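Local coordinates for protein Two-component sensor histidine kinase (Nostoc sp., PDB 3OLO) that probably acts as a protein histidine kinase in two-component signalling, with this PAS domain likely to serve signal sensing or subunit pairing, at residues N78-T83 with L94-L99; L18-V23 with V38-C43; M45-R50 with Y85-G90; S26-D31 with R107-V112. All coordinates share one frame; numbering follows the deposited sequence. Where two conformers were deposited one is given.

Contact 1: residues N78-T83 with L94-L99; sequences NYTFKT and LVEMSL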
loop_
_atom_site.group_PDB
_atom_site.type_symbol
_atom_site.label_atom_id
_atom_site.label_comp_id
_atom_site.label_asym_id
_atom_site.label_seq_id
_atom_site.Cartn_x
_atom_site.Cartn_y
_atom_site.Cartn_z
ATOM N N ASN A 78 3.085 17.336 -5.160
ATOM C CA ASN A 78 2.409 16.646 -4.071
ATOM C C ASN A 78 1.252 17.535 -3.639
ATOM O O ASN A 78 1.457 18.703 -3.330
ATOM C CB ASN A 78 3.359 16.399 -2.902
ATOM C CG ASN A 78 4.671 15.778 -3.338
ATOM O OD1 ASN A 78 4.747 14.575 -3.570
ATOM N ND2 ASN A 78 5.715 16.598 -3.452
ATOM N N TYR A 79 0.040 16.992 -3.628
ATOM C CA TYR A 79 -1.149 17.812 -3.421
ATOM C C TYR A 79 -2.337 16.962 -2.956
ATOM O O TYR A 79 -2.499 15.824 -3.387
ATOM C CB TYR A 79 -1.473 18.529 -4.728
ATOM C CG TYR A 79 -2.426 19.688 -4.597
ATOM C CD1 TYR A 79 -2.119 20.780 -3.796
ATOM C CD2 TYR A 79 -3.628 19.706 -5.301
ATOM C CE1 TYR A 79 -2.992 21.855 -3.689
ATOM C CE2 TYR A 79 -4.506 20.775 -5.203
ATOM C CZ TYR A 79 -4.185 21.843 -4.396
ATOM O OH TYR A 79 -5.054 22.902 -4.298
ATOM N N THR A 80 -3.159 17.524 -2.071
ATOM C CA THR A 80 -4.341 16.840 -1.538
ATOM C C THR A 80 -5.534 17.773 -1.703
ATOM O O THR A 80 -5.427 18.961 -1.393
ATOM C CB THR A 80 -4.179 16.480 -0.023
ATOM O OG1 THR A 80 -3.174 15.476 0.138
ATOM C CG2 THR A 80 -5.491 15.948 0.572
ATOM N N PHE A 81 -6.659 17.253 -2.193
ATOM C CA PHE A 81 -7.855 18.075 -2.381
ATOM C C PHE A 81 -9.122 17.217 -2.513
ATOM O O PHE A 81 -9.037 16.007 -2.706
ATOM C CB PHE A 81 -7.694 18.962 -3.617
ATOM C CG PHE A 81 -7.633 18.195 -4.905
ATOM C CD1 PHE A 81 -6.434 17.686 -5.366
ATOM C CD2 PHE A 81 -8.777 17.972 -5.649
ATOM C CE1 PHE A 81 -6.374 16.977 -6.551
ATOM C CE2 PHE A 81 -8.724 17.259 -6.832
ATOM C CZ PHE A 81 -7.520 16.761 -7.284
ATOM N N LYS A 82 -10.290 17.852 -2.411
ATOM C CA LYS A 82 -11.565 17.136 -2.460
ATOM C C LYS A 82 -12.155 17.162 -3.853
ATOM O O LYS A 82 -12.089 18.172 -4.551
ATOM C CB LYS A 82 -12.608 17.784 -1.546
ATOM C CG LYS A 82 -12.149 18.085 -0.153
ATOM C CD LYS A 82 -12.251 16.877 0.752
ATOM C CE LYS A 82 -11.365 17.064 1.963
ATOM N NZ LYS A 82 -9.947 17.150 1.530
ATOM N N THR A 83 -12.770 16.059 -4.247
ATOM C CA THR A 83 -13.641 16.093 -5.400
ATOM C C THR A 83 -14.791 15.117 -5.176
ATOM O O THR A 83 -14.854 14.466 -4.139
ATOM C CB THR A 83 -12.863 15.771 -6.670
ATOM O OG1 THR A 83 -13.634 16.155 -7.816
ATOM C CG2 THR A 83 -12.511 14.286 -6.722
ATOM N N LEU A 94 -18.363 12.471 -1.925
ATOM C CA LEU A 94 -17.166 13.283 -1.763
ATOM C C LEU A 94 -15.989 12.418 -1.327
ATOM O O LEU A 94 -16.140 11.538 -0.481
ATOM C CB LEU A 94 -17.416 14.360 -0.722
ATOM C CG LEU A 94 -16.362 15.450 -0.596
ATOM C CD1 LEU A 94 -16.268 16.266 -1.879
ATOM C CD2 LEU A 94 -16.704 16.336 0.589
ATOM N N VAL A 95 -14.826 12.671 -1.919
ATOM C CA VAL A 95 -13.578 12.026 -1.520
ATOM C C VAL A 95 -12.467 13.067 -1.366
ATOM O O VAL A 95 -12.604 14.215 -1.788
ATOM C CB VAL A 95 -13.110 10.982 -2.559
ATOM C CG1 VAL A 95 -14.183 9.939 -2.798
ATOM C CG2 VAL A 95 -12.753 11.657 -3.873
ATOM N N GLU A 96 -11.369 12.639 -0.756
ATOM C CA GLU A 96 -10.163 13.442 -0.634
ATOM C C GLU A 96 -9.042 12.657 -1.299
ATOM O O GLU A 96 -8.719 11.545 -0.877
ATOM C CB GLU A 96 -9.856 13.702 0.844
ATOM C CG GLU A 96 -8.506 14.332 1.121
ATOM C CD GLU A 96 -8.285 14.577 2.611
ATOM O OE1 GLU A 96 -7.620 13.748 3.258
ATOM O OE2 GLU A 96 -8.776 15.591 3.144
HETATM N N MSE A 97 -8.486 13.216 -2.370
HETATM C CA MSE A 97 -7.403 12.572 -3.109
HETATM C C MSE A 97 -6.075 13.181 -2.708
HETATM O O MSE A 97 -5.959 14.400 -2.632
HETATM C CB MSE A 97 -7.554 12.812 -4.614
HETATM C CG MSE A 97 -8.650 12.095 -5.315
HETATM SE SE MSE A 97 -8.720 12.688 -7.208
HETATM C CE MSE A 97 -7.181 11.780 -7.932
ATOM N N SER A 98 -5.074 12.334 -2.485
ATOM C CA SER A 98 -3.690 12.773 -2.314
ATOM C C SER A 98 -2.857 12.244 -3.475
ATOM O O SER A 98 -2.842 11.047 -3.747
ATOM C CB SER A 98 -3.117 12.271 -0.994
ATOM O OG SER A 98 -3.696 12.963 0.095
ATOM N N LEU A 99 -2.190 13.142 -4.182
ATOM C CA LEU A 99 -1.414 12.762 -5.345
ATOM C C LEU A 99 0.054 13.005 -5.099
ATOM O O LEU A 99 0.423 14.017 -4.510
ATOM C CB LEU A 99 -1.802 13.598 -6.546
ATOM C CG LEU A 99 -3.229 13.487 -7.034
ATOM C CD1 LEU A 99 -4.103 14.519 -6.336
ATOM C CD2 LEU A 99 -3.214 13.689 -8.532
#
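Tyr79, Phe81 and Thr83 pair with Leu99, Met97 and Val95 in turn, joining the two arms of an antiparallel beta hairpin that ends the five-stranded PAS sheet. Backbone bonds give the first evidence: each of these pairs exchanges two, among them Leu99 N to Tyr79 O at 2.8 Å and Val95 N to Thr83 O at 2.9 Å, and the strand axes run 164° apart. CA-H...O contacts occupy the positions between, as from Thr80 CA to Met97 O at 3.1 Å.

Apolar contacts cover one face. Phe81 CG sits between the backbone N and carbonyl carbon (chi1 66°), which turns the ring to the hairpin partner; CE1 comes 3.4 Å from Leu99 CD1, and the selenium SE of Met97, a selenomethionine, lies 5.0 Å from the ring centroid in an oblique Met-aromatic contact. His68 meets the same ring edge-to-face.

Charges and hydroxyls hold the other face. Lys82, bent at chi2 and chi4, brings NZ to the anti lone pair of Glu96 OE2 in a salt bridge, while Glu96 OE1 pairs with Arg115 on the next strand. With an alanine in place of Glu96, Lys82 and Arg115 would probably both be left without their carboxylate mate. Thr80 CG2 rests 3.5 Å from Glu96 CG, and Thr80 OG1 hydrogen-bonds Ser98 OG at 2.6 Å.

Contact 2: residues L18-V23 with V38-C43; sequences LINNAV and VNDATC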
loop_
_atom_site.group_PDB
_atom_site.type_symbol
_atom_site.label_atom_id
_atom_site.label_comp_id
_atom_site.label_asym_id
_atom_site.label_seq_id
_atom_site.Cartn_x
_atom_site.Cartn_y
_atom_site.Cartn_z
ATOM N N LEU A 18 0.625 -6.542 -0.636
ATOM C CA LEU A 18 0.443 -5.526 0.399
ATOM C C LEU A 18 -0.582 -4.466 0.014
ATOM O O LEU A 18 -1.512 -4.187 0.770
ATOM C CB LEU A 18 1.776 -4.819 0.697
ATOM C CG LEU A 18 2.689 -5.508 1.702
ATOM C CD1 LEU A 18 4.087 -4.910 1.664
ATOM C CD2 LEU A 18 2.088 -5.425 3.105
ATOM N N ILE A 19 -0.422 -3.843 -1.149
ATOM C CA ILE A 19 -1.286 -2.700 -1.462
ATOM C C ILE A 19 -2.720 -3.165 -1.691
ATOM O O ILE A 19 -3.658 -2.414 -1.491
ATOM C CB ILE A 19 -0.811 -1.901 -2.687
ATOM C CG1 ILE A 19 -1.475 -0.517 -2.697
ATOM C CG2 ILE A 19 -1.118 -2.641 -3.955
ATOM C CD1 ILE A 19 -0.957 0.416 -1.575
ATOM N N ASN A 20 -2.892 -4.410 -2.106
ATOM C CA ASN A 20 -4.231 -4.920 -2.338
ATOM C C ASN A 20 -4.912 -5.332 -1.058
ATOM O O ASN A 20 -6.117 -5.481 -1.023
ATOM C CB ASN A 20 -4.192 -6.051 -3.347
ATOM C CG ASN A 20 -4.059 -5.527 -4.742
ATOM O OD1 ASN A 20 -4.813 -4.642 -5.148
ATOM N ND2 ASN A 20 -3.080 -6.020 -5.471
ATOM N N ASN A 21 -4.137 -5.493 0.005
ATOM C CA ASN A 21 -4.732 -5.757 1.299
ATOM C C ASN A 21 -4.923 -4.487 2.105
ATOM O O ASN A 21 -5.603 -4.496 3.126
ATOM C CB ASN A 21 -3.915 -6.797 2.061
ATOM C CG ASN A 21 -4.282 -8.209 1.647
ATOM O OD1 ASN A 21 -5.319 -8.726 2.055
ATOM N ND2 ASN A 21 -3.464 -8.820 0.798
ATOM N N ALA A 22 -4.348 -3.387 1.635
ATOM C CA ALA A 22 -4.545 -2.111 2.305
ATOM C C ALA A 22 -6.005 -1.670 2.208
ATOM O O ALA A 22 -6.627 -1.723 1.150
ATOM C CB ALA A 22 -3.642 -1.052 1.718
ATOM N N VAL A 23 -6.531 -1.219 3.333
ATOM C CA VAL A 23 -7.882 -0.695 3.417
ATOM C C VAL A 23 -8.125 0.543 2.536
ATOM O O VAL A 23 -9.232 0.764 2.049
ATOM C CB VAL A 23 -8.205 -0.357 4.893
ATOM C CG1 VAL A 23 -9.328 0.646 4.997
ATOM C CG2 VAL A 23 -8.536 -1.628 5.667
ATOM N N VAL A 38 -4.722 -0.388 -10.063
ATOM C CA VAL A 38 -5.691 -0.088 -9.011
ATOM C C VAL A 38 -5.647 -1.194 -7.990
ATOM O O VAL A 38 -5.484 -2.350 -8.369
ATOM C CB VAL A 38 -7.152 0.007 -9.563
ATOM C CG1 VAL A 38 -7.301 1.211 -10.462
ATOM C CG2 VAL A 38 -7.553 -1.283 -10.315
ATOM N N ASN A 39 -5.791 -0.852 -6.705
ATOM C CA ASN A 39 -5.889 -1.871 -5.658
ATOM C C ASN A 39 -7.344 -2.248 -5.389
ATOM O O ASN A 39 -8.260 -1.550 -5.816
ATOM C CB ASN A 39 -5.153 -1.452 -4.366
ATOM C CG ASN A 39 -5.945 -0.474 -3.496
ATOM O OD1 ASN A 39 -6.882 0.171 -3.946
ATOM N ND2 ASN A 39 -5.534 -0.347 -2.232
ATOM N N ASP A 40 -7.550 -3.370 -4.706
ATOM C CA ASP A 40 -8.893 -3.878 -4.450
ATOM C C ASP A 40 -9.815 -2.816 -3.825
ATOM O O ASP A 40 -10.982 -2.710 -4.198
ATOM C CB ASP A 40 -8.833 -5.127 -3.557
ATOM C CG ASP A 40 -8.135 -6.315 -4.229
ATOM O OD1 ASP A 40 -7.871 -6.273 -5.446
ATOM O OD2 ASP A 40 -7.858 -7.312 -3.534
ATOM N N ALA A 41 -9.305 -2.029 -2.879
ATOM C CA ALA A 41 -10.136 -1.007 -2.237
ATOM C C ALA A 41 -10.667 0.018 -3.257
ATOM O O ALA A 41 -11.792 0.498 -3.129
ATOM C CB ALA A 41 -9.371 -0.301 -1.097
ATOM N N THR A 42 -9.865 0.349 -4.268
ATOM C CA THR A 42 -10.327 1.224 -5.347
ATOM C C THR A 42 -11.462 0.600 -6.179
ATOM O O THR A 42 -12.410 1.281 -6.552
ATOM C CB THR A 42 -9.171 1.594 -6.298
ATOM O OG1 THR A 42 -8.237 2.424 -5.608
ATOM C CG2 THR A 42 -9.691 2.360 -7.515
ATOM N N CYS A 43 -11.356 -0.688 -6.485
ATOM C CA CYS A 43 -12.441 -1.374 -7.179
ATOM C C CYS A 43 -13.710 -1.321 -6.330
ATOM O O CYS A 43 -14.777 -0.989 -6.829
ATOM C CB CYS A 43 -12.043 -2.811 -7.497
ATOM S SG CYS A 43 -10.505 -2.883 -8.441
HETATM O O HOH W 1 -6.983 -2.860 -1.092
#
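Asn39 ND2 donates to two backbone carbonyls, Ile19 O at 2.9 Å and, beyond the segments, Glu24 O. Asn39 is the N-cap of helix 40-46, and its amide ties that helix start to the end of helix 8-21, which precedes the PAS sheet. The bond to Ile19 O is fairly straight (160° at the hydrogen) and lies close to the amide plane of Asn39. The chi1 of Asn39 (79°) sets CG over its own backbone, flanked by N and C, and serves both tasks: ND2 faces Ile19, whereas OD1 accepts the capping bond from Thr42 N at 3.0 Å and a further one from Ser26 N. A leucine at Asn39 would probably leave the Ile19 and Glu24 carbonyls and the Thr42 and Ser26 N-H groups without this partner.

Asn20 makes a second tie. Its OD1 receives Asp40 N at 3.1 Å, in the carbonyl plane and on a lone pair, though the bond is bent to 137°. The neighbouring carboxylate is turned to Arg50, which forms a salt bridge with Asp40 OD1. A water links the loop after helix 8-21 to the start of helix 40-46: it accepts from Ala41 N at 3.0 Å and lies within donating distance of Ala22 O, one of several acceptors competing for its protons.

Around this junction, Ile19 packs on Ile19 of the second subunit. Little of the contact is apolar; even the methyl CB of Ala41 meets a backbone oxygen, Val23 O, at 3.3 Å.

Contact 3: residues M45-R50 with Y85-G90; sequences MTEYSR and YRSQSG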
loop_
_atom_site.group_PDB
_atom_site.type_symbol
_atom_site.label_atom_id
_atom_site.label_comp_id
_atom_site.label_asym_id
_atom_site.label_seq_id
_atom_site.Cartn_x
_atom_site.Cartn_y
_atom_site.Cartn_z
HETATM N N MSE A 45 -14.577 0.882 -4.016
HETATM C CA MSE A 45 -15.101 2.234 -3.849
HETATM C C MSE A 45 -15.793 2.733 -5.116
HETATM O O MSE A 45 -16.880 3.322 -5.070
HETATM C CB MSE A 45 -13.967 3.193 -3.487
HETATM C CG MSE A 45 -14.403 4.637 -3.381
HETATM SE SE MSE A 45 -12.878 5.828 -2.980
HETATM C CE MSE A 45 -11.890 5.651 -4.624
ATOM N N THR A 46 -15.153 2.514 -6.250
ATOM C CA THR A 46 -15.689 2.990 -7.515
ATOM C C THR A 46 -16.738 2.018 -8.079
ATOM O O THR A 46 -17.519 2.386 -8.950
ATOM C CB THR A 46 -14.580 3.115 -8.549
ATOM O OG1 THR A 46 -14.067 1.803 -8.837
ATOM C CG2 THR A 46 -13.458 4.003 -8.034
ATOM N N GLU A 47 -16.715 0.778 -7.588
ATOM C CA GLU A 47 -17.675 -0.272 -7.955
ATOM C C GLU A 47 -17.461 -0.807 -9.357
ATOM O O GLU A 47 -18.316 -1.490 -9.899
ATOM C CB GLU A 47 -19.123 0.199 -7.772
ATOM C CG GLU A 47 -19.362 0.716 -6.370
ATOM C CD GLU A 47 -20.795 1.044 -6.104
ATOM O OE1 GLU A 47 -21.397 1.760 -6.932
ATOM O OE2 GLU A 47 -21.317 0.586 -5.065
ATOM N N TYR A 48 -16.299 -0.509 -9.923
ATOM C CA TYR A 48 -15.894 -1.078 -11.197
ATOM C C TYR A 48 -14.928 -2.223 -10.974
ATOM O O TYR A 48 -14.190 -2.238 -10.001
ATOM C CB TYR A 48 -15.214 -0.019 -12.042
ATOM C CG TYR A 48 -16.162 1.018 -12.562
ATOM C CD1 TYR A 48 -16.864 0.807 -13.738
ATOM C CD2 TYR A 48 -16.349 2.214 -11.881
ATOM C CE1 TYR A 48 -17.735 1.756 -14.220
ATOM C CE2 TYR A 48 -17.212 3.166 -12.355
ATOM C CZ TYR A 48 -17.905 2.928 -13.523
ATOM O OH TYR A 48 -18.754 3.872 -13.979
ATOM N N SER A 49 -14.941 -3.187 -11.880
ATOM C CA SER A 49 -14.019 -4.298 -11.792
ATOM C C SER A 49 -12.648 -3.790 -12.194
ATOM O O SER A 49 -12.525 -2.721 -12.802
ATOM C CB SER A 49 -14.448 -5.419 -12.734
ATOM O OG SER A 49 -14.099 -5.086 -14.067
ATOM N N ARG A 50 -11.618 -4.554 -11.860
ATOM C CA ARG A 50 -10.258 -4.136 -12.143
ATOM C C ARG A 50 -10.081 -4.018 -13.643
ATOM O O ARG A 50 -9.478 -3.078 -14.123
ATOM C CB ARG A 50 -9.239 -5.124 -11.579
ATOM C CG ARG A 50 -7.806 -4.834 -12.055
ATOM C CD ARG A 50 -6.734 -5.568 -11.253
ATOM N NE ARG A 50 -6.504 -4.963 -9.945
ATOM C CZ ARG A 50 -6.995 -5.425 -8.800
ATOM N NH1 ARG A 50 -7.760 -6.508 -8.780
ATOM N NH2 ARG A 50 -6.714 -4.805 -7.667
ATOM N N TYR A 85 -16.734 11.712 -6.633
ATOM C CA TYR A 85 -16.674 10.566 -7.527
ATOM C C TYR A 85 -18.062 10.006 -7.807
ATOM O O TYR A 85 -18.947 10.071 -6.954
ATOM C CB TYR A 85 -15.862 9.445 -6.883
ATOM C CG TYR A 85 -14.357 9.596 -6.953
ATOM C CD1 TYR A 85 -13.757 10.750 -7.447
ATOM C CD2 TYR A 85 -13.534 8.560 -6.537
ATOM C CE1 TYR A 85 -12.365 10.869 -7.506
ATOM C CE2 TYR A 85 -12.154 8.665 -6.602
ATOM C CZ TYR A 85 -11.574 9.817 -7.090
ATOM O OH TYR A 85 -10.195 9.911 -7.141
ATOM N N ARG A 86 -18.252 9.464 -9.008
ATOM C CA ARG A 86 -19.452 8.702 -9.315
ATOM C C ARG A 86 -19.068 7.252 -9.515
ATOM O O ARG A 86 -18.167 6.939 -10.294
ATOM C CB ARG A 86 -20.152 9.213 -10.569
ATOM C CG ARG A 86 -21.375 8.378 -10.931
ATOM C CD ARG A 86 -21.978 8.782 -12.259
ATOM N NE ARG A 86 -22.485 10.150 -12.237
ATOM C CZ ARG A 86 -21.991 11.156 -12.953
ATOM N NH1 ARG A 86 -20.965 10.962 -13.774
ATOM N NH2 ARG A 86 -22.540 12.362 -12.860
ATOM N N SER A 87 -19.758 6.370 -8.802
ATOM C CA SER A 87 -19.448 4.952 -8.847
ATOM C C SER A 87 -20.265 4.303 -9.952
ATOM O O SER A 87 -21.173 4.920 -10.506
ATOM C CB SER A 87 -19.759 4.296 -7.511
ATOM O OG SER A 87 -21.147 4.325 -7.251
ATOM N N GLN A 88 -19.950 3.053 -10.260
ATOM C CA GLN A 88 -20.632 2.368 -11.335
ATOM C C GLN A 88 -22.149 2.289 -11.112
ATOM O O GLN A 88 -22.920 2.394 -12.064
ATOM C CB GLN A 88 -20.051 0.975 -11.552
ATOM C CG GLN A 88 -20.821 0.246 -12.646
ATOM C CD GLN A 88 -20.019 -0.818 -13.342
ATOM O OE1 GLN A 88 -20.081 -0.940 -14.558
ATOM N NE2 GLN A 88 -19.271 -1.609 -12.575
ATOM N N SER A 89 -22.597 2.124 -9.870
ATOM C CA SER A 89 -24.041 2.076 -9.627
ATOM C C SER A 89 -24.668 3.469 -9.495
ATOM O O SER A 89 -25.835 3.607 -9.135
ATOM C CB SER A 89 -24.348 1.240 -8.389
ATOM O OG SER A 89 -23.940 1.906 -7.217
ATOM N N GLY A 90 -23.888 4.502 -9.783
ATOM C CA GLY A 90 -24.410 5.854 -9.813
ATOM C C GLY A 90 -24.375 6.573 -8.478
ATOM O O GLY A 90 -25.049 7.578 -8.309
HETATM O O HOH W 2 -18.430 6.493 -13.093
#
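Glu47 OE1 is gripped by three donors from the Ser87-Gly90 type I turn, which links strands 78-86 and 92-104 of the PAS sheet and docks here against the end of helix 40-46. Ser87 OG reaches it at 2.6 Å from above the carboxylate plane, and Ser89 OG at 2.6 Å on the syn side; Ser89 N adds a longer bond on the anti side. Since OE2 pairs with Arg91, the donors together would probably favour the charged carboxylate. Glu47 leaves the helix with positive phi (72°), and Thr46 O, just before it, accepts Gln88 N at 2.8 Å.

Packing is tight where Gln88 lies across the ring of Tyr48. Its CB stands over the centre of one face, 3.5 Å from the centroid and 11° off the normal, a CH-pi contact; farther along, the amide stacks on the ring with the planes 28° apart. That amide is held at both ends, for NE2 donates to Glu47 O at 2.8 Å and OE1 accepts from Gln52 NE2.

The buried end is sparser across the two segments. There the methyl CE of Met45, a selenomethionine, touches Tyr85 CE2 at 3.6 Å, at the ring edge, with Phe93 packing on both residues. On the outer side the turn is solvent-exposed at Gln88 and Ser89. A water also links the two segments, accepting from Tyr48 OH at 2.8 Å and donating to Arg86 O at 2.8 Å.

Contact 4: residues S26-D31 with R107-V112; sequences SFCLGD and RRFSCV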
loop_
_atom_site.group_PDB
_atom_site.type_symbol
_atom_site.label_atom_id
_atom_site.label_comp_id
_atom_site.label_asym_id
_atom_site.label_seq_id
_atom_site.Cartn_x
_atom_site.Cartn_y
_atom_site.Cartn_z
ATOM N N SER A 26 -6.104 3.046 -3.318
ATOM C CA SER A 26 -4.834 3.513 -3.852
ATOM C C SER A 26 -4.779 3.154 -5.325
ATOM O O SER A 26 -5.173 2.049 -5.709
ATOM C CB SER A 26 -3.663 2.806 -3.156
ATOM O OG SER A 26 -3.768 2.856 -1.744
ATOM N N PHE A 27 -4.271 4.055 -6.161
ATOM C CA PHE A 27 -4.126 3.714 -7.576
ATOM C C PHE A 27 -3.125 4.604 -8.282
ATOM O O PHE A 27 -2.725 5.635 -7.753
ATOM C CB PHE A 27 -5.480 3.767 -8.291
ATOM C CG PHE A 27 -6.169 5.100 -8.204
ATOM C CD1 PHE A 27 -5.829 6.132 -9.063
ATOM C CD2 PHE A 27 -7.174 5.315 -7.271
ATOM C CE1 PHE A 27 -6.483 7.367 -8.994
ATOM C CE2 PHE A 27 -7.829 6.537 -7.190
ATOM C CZ PHE A 27 -7.482 7.566 -8.048
ATOM N N CYS A 28 -2.709 4.184 -9.472
ATOM C CA CYS A 28 -1.772 4.960 -10.278
ATOM C C CYS A 28 -2.432 5.431 -11.568
ATOM O O CYS A 28 -3.135 4.670 -12.207
ATOM C CB CYS A 28 -0.535 4.127 -10.610
ATOM S SG CYS A 28 0.530 3.807 -9.190
ATOM N N LEU A 29 -2.201 6.693 -11.917
ATOM C CA LEU A 29 -2.661 7.284 -13.164
ATOM C C LEU A 29 -1.466 7.600 -14.049
ATOM O O LEU A 29 -0.437 8.040 -13.550
ATOM C CB LEU A 29 -3.393 8.591 -12.879
ATOM C CG LEU A 29 -4.591 8.496 -11.945
ATOM C CD1 LEU A 29 -5.068 9.893 -11.544
ATOM C CD2 LEU A 29 -5.696 7.704 -12.622
ATOM N N GLY A 30 -1.609 7.388 -15.356
ATOM C CA GLY A 30 -0.605 7.792 -16.326
ATOM C C GLY A 30 -0.715 9.275 -16.643
ATOM O O GLY A 30 -1.523 9.989 -16.057
ATOM N N ASP A 31 0.086 9.742 -17.589
ATOM C CA ASP A 31 0.211 11.174 -17.814
ATOM C C ASP A 31 -1.089 11.779 -18.366
ATOM O O ASP A 31 -1.313 12.983 -18.255
ATOM C CB ASP A 31 1.403 11.463 -18.740
ATOM C CG ASP A 31 2.000 12.851 -18.522
ATOM O OD1 ASP A 31 2.082 13.312 -17.362
ATOM O OD2 ASP A 31 2.392 13.487 -19.521
ATOM N N ARG A 107 8.244 7.135 -18.123
ATOM C CA ARG A 107 6.847 7.252 -17.718
ATOM C C ARG A 107 6.710 8.197 -16.539
ATOM O O ARG A 107 7.297 7.967 -15.492
ATOM C CB ARG A 107 6.285 5.887 -17.317
ATOM C CG ARG A 107 5.194 5.378 -18.229
ATOM C CD ARG A 107 3.872 5.223 -17.493
ATOM N NE ARG A 107 2.733 5.299 -18.410
ATOM C CZ ARG A 107 2.128 6.432 -18.769
ATOM N NH1 ARG A 107 1.106 6.388 -19.615
ATOM N NH2 ARG A 107 2.538 7.605 -18.290
ATOM N N ARG A 108 5.944 9.266 -16.712
ATOM C CA ARG A 108 5.514 10.057 -15.577
ATOM C C ARG A 108 4.125 9.562 -15.191
ATOM O O ARG A 108 3.279 9.313 -16.050
ATOM C CB ARG A 108 5.497 11.548 -15.910
ATOM C CG ARG A 108 5.226 12.446 -14.706
ATOM C CD ARG A 108 5.663 13.874 -14.973
ATOM N NE ARG A 108 5.162 14.808 -13.968
ATOM C CZ ARG A 108 5.770 15.068 -12.813
ATOM N NH1 ARG A 108 5.238 15.938 -11.962
ATOM N NH2 ARG A 108 6.906 14.457 -12.499
ATOM N N PHE A 109 3.895 9.394 -13.896
ATOM C CA PHE A 109 2.608 8.897 -13.425
ATOM C C PHE A 109 2.394 9.403 -12.020
ATOM O O PHE A 109 3.294 9.968 -11.427
ATOM C CB PHE A 109 2.579 7.372 -13.451
ATOM C CG PHE A 109 3.636 6.734 -12.597
ATOM C CD1 PHE A 109 4.943 6.661 -13.032
ATOM C CD2 PHE A 109 3.316 6.204 -11.364
ATOM C CE1 PHE A 109 5.919 6.070 -12.244
ATOM C CE2 PHE A 109 4.278 5.612 -10.576
ATOM C CZ PHE A 109 5.584 5.546 -11.016
ATOM N N SER A 110 1.197 9.233 -11.488
ATOM C CA SER A 110 0.964 9.665 -10.128
ATOM C C SER A 110 0.454 8.510 -9.300
ATOM O O SER A 110 -0.227 7.628 -9.799
ATOM C CB SER A 110 -0.002 10.849 -10.080
ATOM O OG SER A 110 -1.218 10.521 -10.701
ATOM N N CYS A 111 0.872 8.505 -8.043
ATOM C CA CYS A 111 0.297 7.661 -7.023
ATOM C C CYS A 111 -0.797 8.461 -6.364
ATOM O O CYS A 111 -0.603 9.621 -6.001
ATOM C CB CYS A 111 1.357 7.288 -5.991
ATOM S SG CYS A 111 2.625 6.199 -6.649
ATOM N N VAL A 112 -1.947 7.835 -6.200
ATOM C CA VAL A 112 -3.099 8.515 -5.666
ATOM C C VAL A 112 -3.644 7.705 -4.501
ATOM O O VAL A 112 -3.846 6.504 -4.625
ATOM C CB VAL A 112 -4.173 8.661 -6.760
ATOM C CG1 VAL A 112 -5.404 9.349 -6.224
ATOM C CG2 VAL A 112 -3.608 9.429 -7.934
HETATM O O HOH W 3 -1.014 11.468 -13.538
#
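Val112 lies over one face of the Phe27 ring, its CB 3.8 Å from the centroid in a CH-pi contact and offset toward the rim. Its CG1 branch reaches Phe27 CZ at 3.3 Å, while CG2 meets Leu29 CD1 at 3.9 Å. A chi1 of 58° tucks the Phe27 ring back above its own main chain and so over its cross-strand neighbour. Phe35 meets this ring edge-to-face, and Met97 packs on Val112.

Strands 25-29 and 107-116 are antiparallel neighbours near the middle of the PAS sheet, their axes here 162° apart. Phe27 with Val112 and Leu29 with Ser110 each exchange two backbone bonds, the shortest being Val112 N to Phe27 O at 2.8 Å. The other face bears sulfur: Cys28 SG and Cys111 SG are 4.1 Å apart, too far for a disulfide, and Cys28 SG also approaches the Phe109 ring obliquely. Leu18 of the second subunit packs on both cysteines, and Phe14 and Tyr17 of that subunit meet Phe109 edge-to-face.

Toward the strand ends polar groups take over. A water bridges Gly30 O and Ser110 OG, 3.0 Å from the glycine oxygen. One face of the Arg107 guanidinium rests on Gly30, with Arg107 NH2 3.7 Å from Gly30 CA; the absence of a side chain at Gly30 lets the guanidinium lie this close. Asp31 OD1 has a long, weak ion pair with Arg74.

The contact is therefore held by backbone bonds and apolar cover, one face serving the domain interior and the other the subunit interface.

From the N terminus, contact 2 opens at the end of helix 8-21. Contact 4 opens at 26-31 before contact 2 closes at 38-43, so the two cross, and Asn39 and Ser26 meet at the crossing. Contact 3 then opens at 45-50, in series with contact 2 but joined to it by Arg50. Contact 1 opens at 78-83, contact 3 closes at 85-90 and contact 1 at 94-99; these two cross as well, sharing strand 78-86. Both nest inside the long loop that contact 4 closes at 107-112. Together the four tie the leading helix, the helix 40-46 region and the sheet into one domain, and contacts 2 and 4 also touch the second subunit.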